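Local coordinates for protein exonuclease mut-7 homolog (Aedes aegypti, PDB 7JW2) that probably trims the 3' ends of Argonaute-bound microRNAs as a magnesium-dependent 3'-5' exoribonuclease, of which this chain is the exonuclease domain, at residues S17-L25 with Q70-L79; N85-P96 with S118-W129. All coordinates share one frame; numbering follows the deposited sequence.

Contact 1 (S17-L25 with Q70-L79); sequences SKDKFYAML and QLEPLDWAAL
D75 takes Y22 on one carboxylate oxygen and K18 on the other, joining helices 18-28 and 73-84, two nearly parallel helices (17° between the short segments) of the RNase H-like exonuclease domain. OD1 of D75 accepts a weak hydrogen bond from Y22 OH at 2.6 Å and a normal one from a water that accepts from K18 NZ. OD2 lies 2.7 Å from K18 NZ and, on its anti side, takes the backbone N of E72 at 2.9 Å in an almost straight bond (172°), tying the carboxylate back to the N-cap residue of its own helix. The lysine belongs to a salt-bridge network with D75 and E72, although the place of its NZ is doubtful. E72 OE1 forms a salt bridge with K81 of the second subunit, so the charged end borders the dimer interface. Deeper in, the chemistry turns apolar. L79 CB approaches F21 CZ, and L25 spreads its methyls over A78 and L79. With CG anti to the backbone N (chi1 -179°), the F21 ring reaches L71 and D75. L71 CD2 sits over one face of this ring, 4.0 Å from its centroid, while the backbone O of D75 meets its edge, 3.3 Å from CZ.

Contact 2 (N85-P96 with S118-W129); sequences NRDDVLKLSFAP and STSAILDLQLLW
Strands 90-93 and 122-124 run parallel, pairing K91 with I122, L92 with L123 and S93 with D124; K91 N donates to A121 O, K91 O accepts from L123 N at 2.8 Å, and S93 O accepts from L125 N. On the face shared with I122, the K91 chain bends at chi2 and chi3. Its NZ donates to S120 O at 2.7 Å, nearly in line with the C=O bond, and to V89 O; the carbonyls of V83 and F84 are further acceptors, so its three N-H groups are shared among backbone oxygens. S93 OG donates to L123 O from above the carbonyl plane. Strands 90-93 and 122-124 form a right-handed beta-alpha-beta crossover through helix 96-106, with 122-124 at one edge of the mixed sheet. On the face of L92, its CD2 lies 4.0 Å from L123 CD2, the two side chains pointing the same way. Where the strands end, D124 caps helix 125-132: its OD1 accepts from Q126 N and, from the opposite face of the carboxylate, from A95 N at 2.8 Å. Q126 CB lies over one face of the F94 ring, 4.2 Å from its centroid, and W129 CE3 meets its edge at F94 CE2.

Contact 2 lies nearer the middle of the domain, its centre about 9 Å from the centre of the chain against about 18 Å for contact 1, though both are only partly buried. They follow one another in sequence: helix 73-84, which supplies half of contact 1, leads into strand 90-93 of contact 2, and their nearest atoms stay about 5 Å apart. Contact 1 joins two helices mainly through side chains, with carboxylates, a lysine and an aromatic-aliphatic patch, and reaches the second subunit. Contact 2 rests on main-chain pairing within the sheet, has its lysine held by carbonyls rather than carboxylates, and is not touched by the other subunit.

Contact 1 (S17-L25 with Q70-L79)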
loop_
_atom_site.group_PDB
_atom_site.type_symbol
_atom_site.label_atom_id
_atom_site.label_comp_id
_atom_site.label_asym_id
_atom_site.label_seq_id
_atom_site.Cartn_x
_atom_site.Cartn_y
_atom_site.Cartn_z
ATOM N N SER A 17 4.583 0.443 -11.136
ATOM C CA SER A 17 4.372 -0.942 -10.752
ATOM C C SER A 17 3.545 -0.941 -9.472
ATOM O O SER A 17 3.469 0.070 -8.757
ATOM C CB SER A 17 5.701 -1.668 -10.547
ATOM O OG SER A 17 6.338 -1.237 -9.362
ATOM N N LYS A 18 2.939 -2.090 -9.173
ATOM C CA LYS A 18 2.032 -2.149 -8.034
ATOM C C LYS A 18 2.790 -2.003 -6.726
ATOM O O LYS A 18 2.306 -1.324 -5.811
ATOM C CB LYS A 18 1.205 -3.440 -8.068
ATOM C CG LYS A 18 -0.275 -3.107 -8.291
ATOM C CD LYS A 18 -1.144 -4.248 -8.801
ATOM C CE LYS A 18 -2.096 -3.700 -9.861
ATOM N NZ LYS A 18 -3.482 -4.200 -9.768
ATOM N N ASP A 19 3.993 -2.577 -6.618
ATOM C CA ASP A 19 4.775 -2.395 -5.399
ATOM C C ASP A 19 5.106 -0.931 -5.167
ATOM O O ASP A 19 5.066 -0.461 -4.030
ATOM C CB ASP A 19 6.056 -3.230 -5.437
ATOM C CG ASP A 19 6.923 -2.974 -6.659
ATOM O OD1 ASP A 19 8.060 -2.491 -6.504
ATOM O OD2 ASP A 19 6.461 -3.262 -7.760
ATOM N N LYS A 20 5.416 -0.185 -6.226
ATOM C CA LYS A 20 5.736 1.228 -6.068
ATOM C C LYS A 20 4.503 2.035 -5.689
ATOM O O LYS A 20 4.609 2.996 -4.919
ATOM C CB LYS A 20 6.369 1.774 -7.357
ATOM C CG LYS A 20 7.767 1.231 -7.603
ATOM C CD LYS A 20 8.314 1.654 -8.956
ATOM C CE LYS A 20 9.576 0.859 -9.284
ATOM N NZ LYS A 20 9.950 1.025 -10.713
ATOM N N PHE A 21 3.337 1.647 -6.207
ATOM C CA PHE A 21 2.085 2.315 -5.862
ATOM C C PHE A 21 1.769 2.170 -4.371
ATOM O O PHE A 21 1.408 3.149 -3.695
ATOM C CB PHE A 21 0.967 1.734 -6.727
ATOM C CG PHE A 21 -0.378 2.342 -6.496
ATOM C CD1 PHE A 21 -1.286 1.724 -5.652
ATOM C CD2 PHE A 21 -0.759 3.501 -7.153
ATOM C CE1 PHE A 21 -2.541 2.273 -5.450
ATOM C CE2 PHE A 21 -2.016 4.049 -6.949
ATOM C CZ PHE A 21 -2.900 3.434 -6.101
ATOM N N TYR A 22 1.921 0.962 -3.827
ATOM C CA TYR A 22 1.617 0.772 -2.409
ATOM C C TYR A 22 2.689 1.386 -1.519
ATOM O O TYR A 22 2.379 1.831 -0.410
ATOM C CB TYR A 22 1.402 -0.720 -2.109
ATOM C CG TYR A 22 0.036 -1.134 -2.596
ATOM C CD1 TYR A 22 -1.105 -0.668 -1.962
ATOM C CD2 TYR A 22 -0.122 -1.937 -3.707
ATOM C CE1 TYR A 22 -2.371 -1.007 -2.408
ATOM C CE2 TYR A 22 -1.388 -2.290 -4.160
ATOM C CZ TYR A 22 -2.503 -1.813 -3.513
ATOM O OH TYR A 22 -3.761 -2.152 -3.963
ATOM N N ALA A 23 3.945 1.448 -1.976
ATOM C CA ALA A 23 4.955 2.176 -1.211
ATOM C C ALA A 23 4.621 3.663 -1.158
ATOM O O ALA A 23 4.753 4.310 -0.104
ATOM C CB ALA A 23 6.342 1.958 -1.821
ATOM N N MET A 24 4.157 4.216 -2.279
ATOM C CA MET A 24 3.671 5.596 -2.294
ATOM C C MET A 24 2.506 5.779 -1.325
ATOM O O MET A 24 2.480 6.736 -0.537
ATOM C CB MET A 24 3.252 5.975 -3.718
ATOM C CG MET A 24 2.501 7.301 -3.786
ATOM S SD MET A 24 1.722 7.516 -5.407
ATOM C CE MET A 24 0.280 6.444 -5.198
ATOM N N LEU A 25 1.516 4.883 -1.382
ATOM C CA LEU A 25 0.350 5.000 -0.511
ATOM C C LEU A 25 0.762 4.958 0.952
ATOM O O LEU A 25 0.201 5.673 1.787
ATOM C CB LEU A 25 -0.658 3.889 -0.812
ATOM C CG LEU A 25 -2.070 4.126 -0.263
ATOM C CD1 LEU A 25 -2.640 5.404 -0.889
ATOM C CD2 LEU A 25 -2.986 2.949 -0.569
ATOM N N GLN A 70 -0.950 -0.193 -15.060
ATOM C CA GLN A 70 -2.019 -1.207 -15.120
ATOM C C GLN A 70 -2.751 -1.349 -13.780
ATOM O O GLN A 70 -3.032 -2.454 -13.310
ATOM C CB GLN A 70 -1.471 -2.560 -15.586
ATOM C CG GLN A 70 -0.742 -2.520 -16.926
ATOM C CD GLN A 70 -0.284 -3.896 -17.376
ATOM O OE1 GLN A 70 -1.086 -4.704 -17.848
ATOM N NE2 GLN A 70 1.010 -4.170 -17.229
ATOM N N LEU A 71 -3.092 -0.221 -13.174
ATOM C CA LEU A 71 -3.822 -0.213 -11.913
ATOM C C LEU A 71 -5.297 -0.560 -12.130
ATOM O O LEU A 71 -5.887 -0.243 -13.165
ATOM C CB LEU A 71 -3.675 1.158 -11.260
ATOM C CG LEU A 71 -2.219 1.476 -10.907
ATOM C CD1 LEU A 71 -2.025 2.979 -10.709
ATOM C CD2 LEU A 71 -1.786 0.719 -9.667
ATOM N N GLU A 72 -5.886 -1.213 -11.139
ATOM C CA GLU A 72 -7.239 -1.752 -11.188
ATOM C C GLU A 72 -8.174 -0.970 -10.269
ATOM O O GLU A 72 -7.722 -0.118 -9.497
ATOM C CB GLU A 72 -7.209 -3.235 -10.801
ATOM C CG GLU A 72 -6.698 -4.098 -11.938
ATOM C CD GLU A 72 -6.009 -5.333 -11.445
ATOM O OE1 GLU A 72 -6.705 -6.334 -11.195
ATOM O OE2 GLU A 72 -4.770 -5.294 -11.294
ATOM N N PRO A 73 -9.498 -1.206 -10.342
ATOM C CA PRO A 73 -10.421 -0.408 -9.512
ATOM C C PRO A 73 -10.076 -0.386 -8.032
ATOM O O PRO A 73 -10.198 0.676 -7.421
ATOM C CB PRO A 73 -11.777 -1.074 -9.774
ATOM C CG PRO A 73 -11.665 -1.544 -11.176
ATOM C CD PRO A 73 -10.247 -2.072 -11.279
ATOM N N LEU A 74 -9.623 -1.506 -7.450
ATOM C CA LEU A 74 -9.249 -1.507 -6.035
ATOM C C LEU A 74 -8.111 -0.526 -5.766
ATOM O O LEU A 74 -8.103 0.149 -4.730
ATOM C CB LEU A 74 -8.857 -2.922 -5.600
ATOM C CG LEU A 74 -8.323 -3.198 -4.182
ATOM C CD1 LEU A 74 -6.848 -2.848 -3.997
ATOM C CD2 LEU A 74 -9.168 -2.513 -3.156
ATOM N N ASP A 75 -7.131 -0.455 -6.671
ATOM C CA ASP A 75 -5.989 0.431 -6.453
ATOM C C ASP A 75 -6.420 1.892 -6.467
ATOM O O ASP A 75 -6.043 2.680 -5.579
ATOM C CB ASP A 75 -4.916 0.169 -7.523
ATOM C CG ASP A 75 -4.482 -1.285 -7.575
ATOM O OD1 ASP A 75 -4.179 -1.885 -6.521
ATOM O OD2 ASP A 75 -4.436 -1.857 -8.691
ATOM N N TRP A 76 -7.233 2.276 -7.455
ATOM C CA TRP A 76 -7.722 3.649 -7.519
ATOM C C TRP A 76 -8.651 3.959 -6.356
ATOM O O TRP A 76 -8.604 5.056 -5.796
ATOM C CB TRP A 76 -8.423 3.910 -8.856
ATOM C CG TRP A 76 -7.466 3.904 -10.010
ATOM C CD1 TRP A 76 -7.442 3.028 -11.060
ATOM C CD2 TRP A 76 -6.377 4.812 -10.215
ATOM N NE1 TRP A 76 -6.406 3.349 -11.917
ATOM C CE2 TRP A 76 -5.738 4.435 -11.413
ATOM C CE3 TRP A 76 -5.886 5.913 -9.503
ATOM C CZ2 TRP A 76 -4.632 5.121 -11.911
ATOM C CZ3 TRP A 76 -4.789 6.590 -10.002
ATOM C CH2 TRP A 76 -4.173 6.187 -11.193
ATOM N N ALA A 77 -9.485 3.000 -5.955
ATOM C CA ALA A 77 -10.343 3.241 -4.806
ATOM C C ALA A 77 -9.517 3.441 -3.543
ATOM O O ALA A 77 -9.890 4.239 -2.671
ATOM C CB ALA A 77 -11.319 2.074 -4.646
ATOM N N ALA A 78 -8.384 2.750 -3.433
ATOM C CA ALA A 78 -7.541 2.905 -2.253
ATOM C C ALA A 78 -6.885 4.280 -2.226
ATOM O O ALA A 78 -6.748 4.886 -1.156
ATOM C CB ALA A 78 -6.482 1.808 -2.202
ATOM N N LEU A 79 -6.485 4.794 -3.384
ATOM C CA LEU A 79 -5.916 6.136 -3.438
ATOM C C LEU A 79 -6.971 7.189 -3.121
ATOM O O LEU A 79 -6.708 8.148 -2.377
ATOM C CB LEU A 79 -5.303 6.386 -4.819
ATOM C CG LEU A 79 -4.652 7.757 -5.021
ATOM C CD1 LEU A 79 -3.513 7.944 -4.027
ATOM C CD2 LEU A 79 -4.161 7.893 -6.451
HETATM O O HOH W 1 -3.952 -4.616 -6.712
#

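Contact 2 (N85-P96 with S118-W129)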
loop_
_atom_site.group_PDB
_atom_site.type_symbol
_atom_site.label_atom_id
_atom_site.label_comp_id
_atom_site.label_asym_id
_atom_site.label_seq_id
_atom_site.Cartn_x
_atom_site.Cartn_y
_atom_site.Cartn_z
ATOM N N ASN A 85 -10.255 11.669 -0.641
ATOM C CA ASN A 85 -11.562 11.852 -0.008
ATOM C C ASN A 85 -11.478 11.842 1.504
ATOM O O ASN A 85 -12.312 11.236 2.186
ATOM C CB ASN A 85 -12.524 10.778 -0.505
ATOM C CG ASN A 85 -12.819 10.907 -1.978
ATOM O OD1 ASN A 85 -12.721 11.995 -2.551
ATOM N ND2 ASN A 85 -13.179 9.796 -2.604
ATOM N N ARG A 86 -10.452 12.479 2.045
ATOM C CA ARG A 86 -10.243 12.590 3.479
ATOM C C ARG A 86 -10.271 14.056 3.872
ATOM O O ARG A 86 -9.524 14.866 3.311
ATOM C CB ARG A 86 -8.911 11.979 3.877
ATOM C CG ARG A 86 -8.884 10.490 3.830
ATOM C CD ARG A 86 -7.512 10.010 4.189
ATOM N NE ARG A 86 -7.115 10.445 5.527
ATOM C CZ ARG A 86 -5.905 10.235 6.025
ATOM N NH1 ARG A 86 -4.990 9.622 5.285
ATOM N NH2 ARG A 86 -5.605 10.643 7.253
ATOM N N ASP A 87 -11.110 14.396 4.847
ATOM C CA ASP A 87 -11.179 15.777 5.300
ATOM C C ASP A 87 -9.985 16.181 6.160
ATOM O O ASP A 87 -9.805 17.381 6.400
ATOM C CB ASP A 87 -12.472 16.008 6.086
ATOM C CG ASP A 87 -13.700 16.096 5.190
ATOM O OD1 ASP A 87 -14.829 15.922 5.704
ATOM O OD2 ASP A 87 -13.544 16.343 3.976
ATOM N N ASP A 88 -9.170 15.230 6.622
ATOM C CA ASP A 88 -8.049 15.526 7.507
ATOM C C ASP A 88 -6.717 15.629 6.769
ATOM O O ASP A 88 -5.667 15.713 7.413
ATOM C CB ASP A 88 -7.963 14.489 8.652
ATOM C CG ASP A 88 -7.820 13.049 8.157
ATOM O OD1 ASP A 88 -8.187 12.772 6.999
ATOM O OD2 ASP A 88 -7.350 12.180 8.935
ATOM N N VAL A 89 -6.730 15.606 5.435
ATOM C CA VAL A 89 -5.529 15.821 4.630
ATOM C C VAL A 89 -5.803 16.975 3.674
ATOM O O VAL A 89 -6.756 16.928 2.891
ATOM C CB VAL A 89 -5.121 14.560 3.852
ATOM C CG1 VAL A 89 -3.789 14.785 3.154
ATOM C CG2 VAL A 89 -5.079 13.361 4.782
ATOM N N LEU A 90 -5.003 18.030 3.774
ATOM C CA LEU A 90 -5.101 19.143 2.832
ATOM C C LEU A 90 -4.493 18.750 1.486
ATOM O O LEU A 90 -3.358 18.277 1.439
ATOM C CB LEU A 90 -4.390 20.376 3.398
ATOM C CG LEU A 90 -4.317 21.593 2.476
ATOM C CD1 LEU A 90 -5.705 22.115 2.130
ATOM C CD2 LEU A 90 -3.475 22.694 3.101
ATOM N N LYS A 91 -5.252 18.928 0.409
ATOM C CA LYS A 91 -4.741 18.768 -0.951
ATOM C C LYS A 91 -4.667 20.137 -1.610
ATOM O O LYS A 91 -5.636 20.902 -1.563
ATOM C CB LYS A 91 -5.622 17.840 -1.802
ATOM C CG LYS A 91 -5.350 16.334 -1.660
ATOM C CD LYS A 91 -5.922 15.785 -0.332
ATOM C CE LYS A 91 -7.418 16.050 -0.202
ATOM N NZ LYS A 91 -8.031 15.378 1.018
ATOM N N LEU A 92 -3.519 20.454 -2.196
ATOM C CA LEU A 92 -3.351 21.692 -2.950
ATOM C C LEU A 92 -3.454 21.396 -4.435
ATOM O O LEU A 92 -2.965 20.363 -4.898
ATOM C CB LEU A 92 -1.998 22.332 -2.660
ATOM C CG LEU A 92 -1.691 22.672 -1.213
ATOM C CD1 LEU A 92 -0.263 23.144 -1.090
ATOM C CD2 LEU A 92 -2.655 23.723 -0.711
ATOM N N SER A 93 -4.067 22.317 -5.171
ATOM C CA SER A 93 -4.325 22.138 -6.594
ATOM C C SER A 93 -4.454 23.515 -7.226
ATOM O O SER A 93 -4.511 24.531 -6.535
ATOM C CB SER A 93 -5.604 21.321 -6.790
ATOM O OG SER A 93 -6.705 22.060 -6.267
ATOM N N PHE A 94 -4.472 23.542 -8.556
ATOM C CA PHE A 94 -4.797 24.761 -9.292
ATOM C C PHE A 94 -5.929 24.428 -10.254
ATOM O O PHE A 94 -5.780 23.548 -11.105
ATOM C CB PHE A 94 -3.571 25.313 -10.037
ATOM C CG PHE A 94 -3.746 26.732 -10.536
ATOM C CD1 PHE A 94 -4.413 26.989 -11.735
ATOM C CD2 PHE A 94 -3.246 27.807 -9.809
ATOM C CE1 PHE A 94 -4.571 28.302 -12.187
ATOM C CE2 PHE A 94 -3.410 29.119 -10.263
ATOM C CZ PHE A 94 -4.071 29.355 -11.447
ATOM N N ALA A 95 -7.066 25.099 -10.092
ATOM C CA ALA A 95 -8.273 24.818 -10.862
ATOM C C ALA A 95 -8.606 23.317 -10.924
ATOM O O ALA A 95 -8.718 22.749 -11.998
ATOM C CB ALA A 95 -8.151 25.395 -12.267
ATOM N N PRO A 96 -8.806 22.680 -9.756
ATOM C CA PRO A 96 -8.938 21.211 -9.715
ATOM C C PRO A 96 -10.153 20.659 -10.445
ATOM O O PRO A 96 -10.118 19.491 -10.860
ATOM C CB PRO A 96 -9.030 20.921 -8.211
ATOM C CG PRO A 96 -9.598 22.175 -7.617
ATOM C CD PRO A 96 -8.961 23.280 -8.427
ATOM N N SER A 118 -18.936 18.940 0.091
ATOM C CA SER A 118 -17.622 18.668 0.656
ATOM C C SER A 118 -16.539 18.919 -0.380
ATOM O O SER A 118 -16.577 18.358 -1.480
ATOM C CB SER A 118 -17.517 17.231 1.168
ATOM O OG SER A 118 -16.288 17.044 1.855
ATOM N N THR A 119 -15.574 19.760 -0.014
ATOM C CA THR A 119 -14.358 19.953 -0.786
ATOM C C THR A 119 -13.375 18.807 -0.614
ATOM O O THR A 119 -12.351 18.782 -1.309
ATOM C CB THR A 119 -13.675 21.250 -0.352
ATOM O OG1 THR A 119 -13.375 21.166 1.050
ATOM C CG2 THR A 119 -14.588 22.433 -0.599
ATOM N N SER A 120 -13.645 17.892 0.319
ATOM C CA SER A 120 -12.678 16.875 0.726
ATOM C C SER A 120 -11.339 17.508 1.079
ATOM O O SER A 120 -10.284 16.898 0.900
ATOM C CB SER A 120 -12.504 15.807 -0.352
ATOM O OG SER A 120 -13.731 15.148 -0.616
ATOM N N ALA A 121 -11.379 18.751 1.569
ATOM C CA ALA A 121 -10.181 19.505 1.913
ATOM C C ALA A 121 -9.256 19.698 0.706
ATOM O O ALA A 121 -8.033 19.754 0.859
ATOM C CB ALA A 121 -9.430 18.842 3.074
ATOM N N ILE A 122 -9.827 19.796 -0.490
ATOM C CA ILE A 122 -9.066 20.148 -1.687
ATOM C C ILE A 122 -9.145 21.662 -1.871
ATOM O O ILE A 122 -10.228 22.214 -2.097
ATOM C CB ILE A 122 -9.591 19.411 -2.930
ATOM C CG1 ILE A 122 -9.435 17.890 -2.783
ATOM C CG2 ILE A 122 -8.862 19.882 -4.194
ATOM C CD1 ILE A 122 -10.328 17.108 -3.741
ATOM N N LEU A 123 -7.995 22.324 -1.814
ATOM C CA LEU A 123 -7.921 23.771 -1.967
ATOM C C LEU A 123 -7.482 24.130 -3.381
ATOM O O LEU A 123 -6.393 23.741 -3.820
ATOM C CB LEU A 123 -6.951 24.376 -0.963
ATOM C CG LEU A 123 -6.782 25.890 -1.151
ATOM C CD1 LEU A 123 -8.071 26.624 -0.779
ATOM C CD2 LEU A 123 -5.612 26.401 -0.331
ATOM N N ASP A 124 -8.322 24.893 -4.075
ATOM C CA ASP A 124 -7.963 25.516 -5.344
ATOM C C ASP A 124 -7.143 26.769 -5.058
ATOM O O ASP A 124 -7.658 27.730 -4.476
ATOM C CB ASP A 124 -9.233 25.858 -6.113
ATOM C CG ASP A 124 -8.956 26.468 -7.472
ATOM O OD1 ASP A 124 -7.768 26.642 -7.841
ATOM O OD2 ASP A 124 -9.943 26.757 -8.178
ATOM N N LEU A 125 -5.870 26.777 -5.464
ATOM C CA LEU A 125 -5.046 27.950 -5.174
ATOM C C LEU A 125 -5.487 29.172 -5.963
ATOM O O LEU A 125 -5.184 30.296 -5.545
ATOM C CB LEU A 125 -3.569 27.663 -5.442
ATOM C CG LEU A 125 -2.916 26.760 -4.385
ATOM C CD1 LEU A 125 -1.537 26.338 -4.839
ATOM C CD2 LEU A 125 -2.830 27.464 -3.037
ATOM N N GLN A 126 -6.193 28.983 -7.082
ATOM C CA GLN A 126 -6.749 30.140 -7.781
ATOM C C GLN A 126 -7.808 30.844 -6.941
ATOM O O GLN A 126 -7.944 32.070 -7.023
ATOM C CB GLN A 126 -7.333 29.713 -9.127
ATOM C CG GLN A 126 -7.604 30.881 -10.072
ATOM C CD GLN A 126 -7.887 30.428 -11.485
ATOM O OE1 GLN A 126 -8.474 29.370 -11.701
ATOM N NE2 GLN A 126 -7.481 31.236 -12.463
ATOM N N LEU A 127 -8.555 30.098 -6.122
ATOM C CA LEU A 127 -9.527 30.714 -5.220
ATOM C C LEU A 127 -8.836 31.460 -4.089
ATOM O O LEU A 127 -9.283 32.542 -3.685
ATOM C CB LEU A 127 -10.463 29.648 -4.649
ATOM C CG LEU A 127 -11.466 29.000 -5.597
ATOM C CD1 LEU A 127 -12.255 27.918 -4.870
ATOM C CD2 LEU A 127 -12.396 30.050 -6.185
ATOM N N LEU A 128 -7.756 30.892 -3.549
ATOM C CA LEU A 128 -6.983 31.590 -2.533
ATOM C C LEU A 128 -6.369 32.865 -3.102
ATOM O O LEU A 128 -6.374 33.909 -2.444
ATOM C CB LEU A 128 -5.903 30.663 -1.976
ATOM C CG LEU A 128 -4.922 31.230 -0.948
ATOM C CD1 LEU A 128 -5.619 31.573 0.371
ATOM C CD2 LEU A 128 -3.772 30.250 -0.713
ATOM N N TRP A 129 -5.842 32.790 -4.327
ATOM C CA TRP A 129 -5.333 33.967 -5.024
ATOM C C TRP A 129 -6.382 35.068 -5.085
ATOM O O TRP A 129 -6.124 36.212 -4.691
ATOM C CB TRP A 129 -4.896 33.552 -6.428
ATOM C CG TRP A 129 -4.119 34.560 -7.207
ATOM C CD1 TRP A 129 -3.876 35.868 -6.883
ATOM C CD2 TRP A 129 -3.468 34.325 -8.453
ATOM N NE1 TRP A 129 -3.112 36.461 -7.866
ATOM C CE2 TRP A 129 -2.855 35.535 -8.843
ATOM C CE3 TRP A 129 -3.354 33.209 -9.286
ATOM C CZ2 TRP A 129 -2.128 35.653 -10.026
ATOM C CZ3 TRP A 129 -2.633 33.329 -10.463
ATOM C CH2 TRP A 129 -2.028 34.542 -10.818
HETATM O O HOH W 2 -14.622 13.458 1.440
#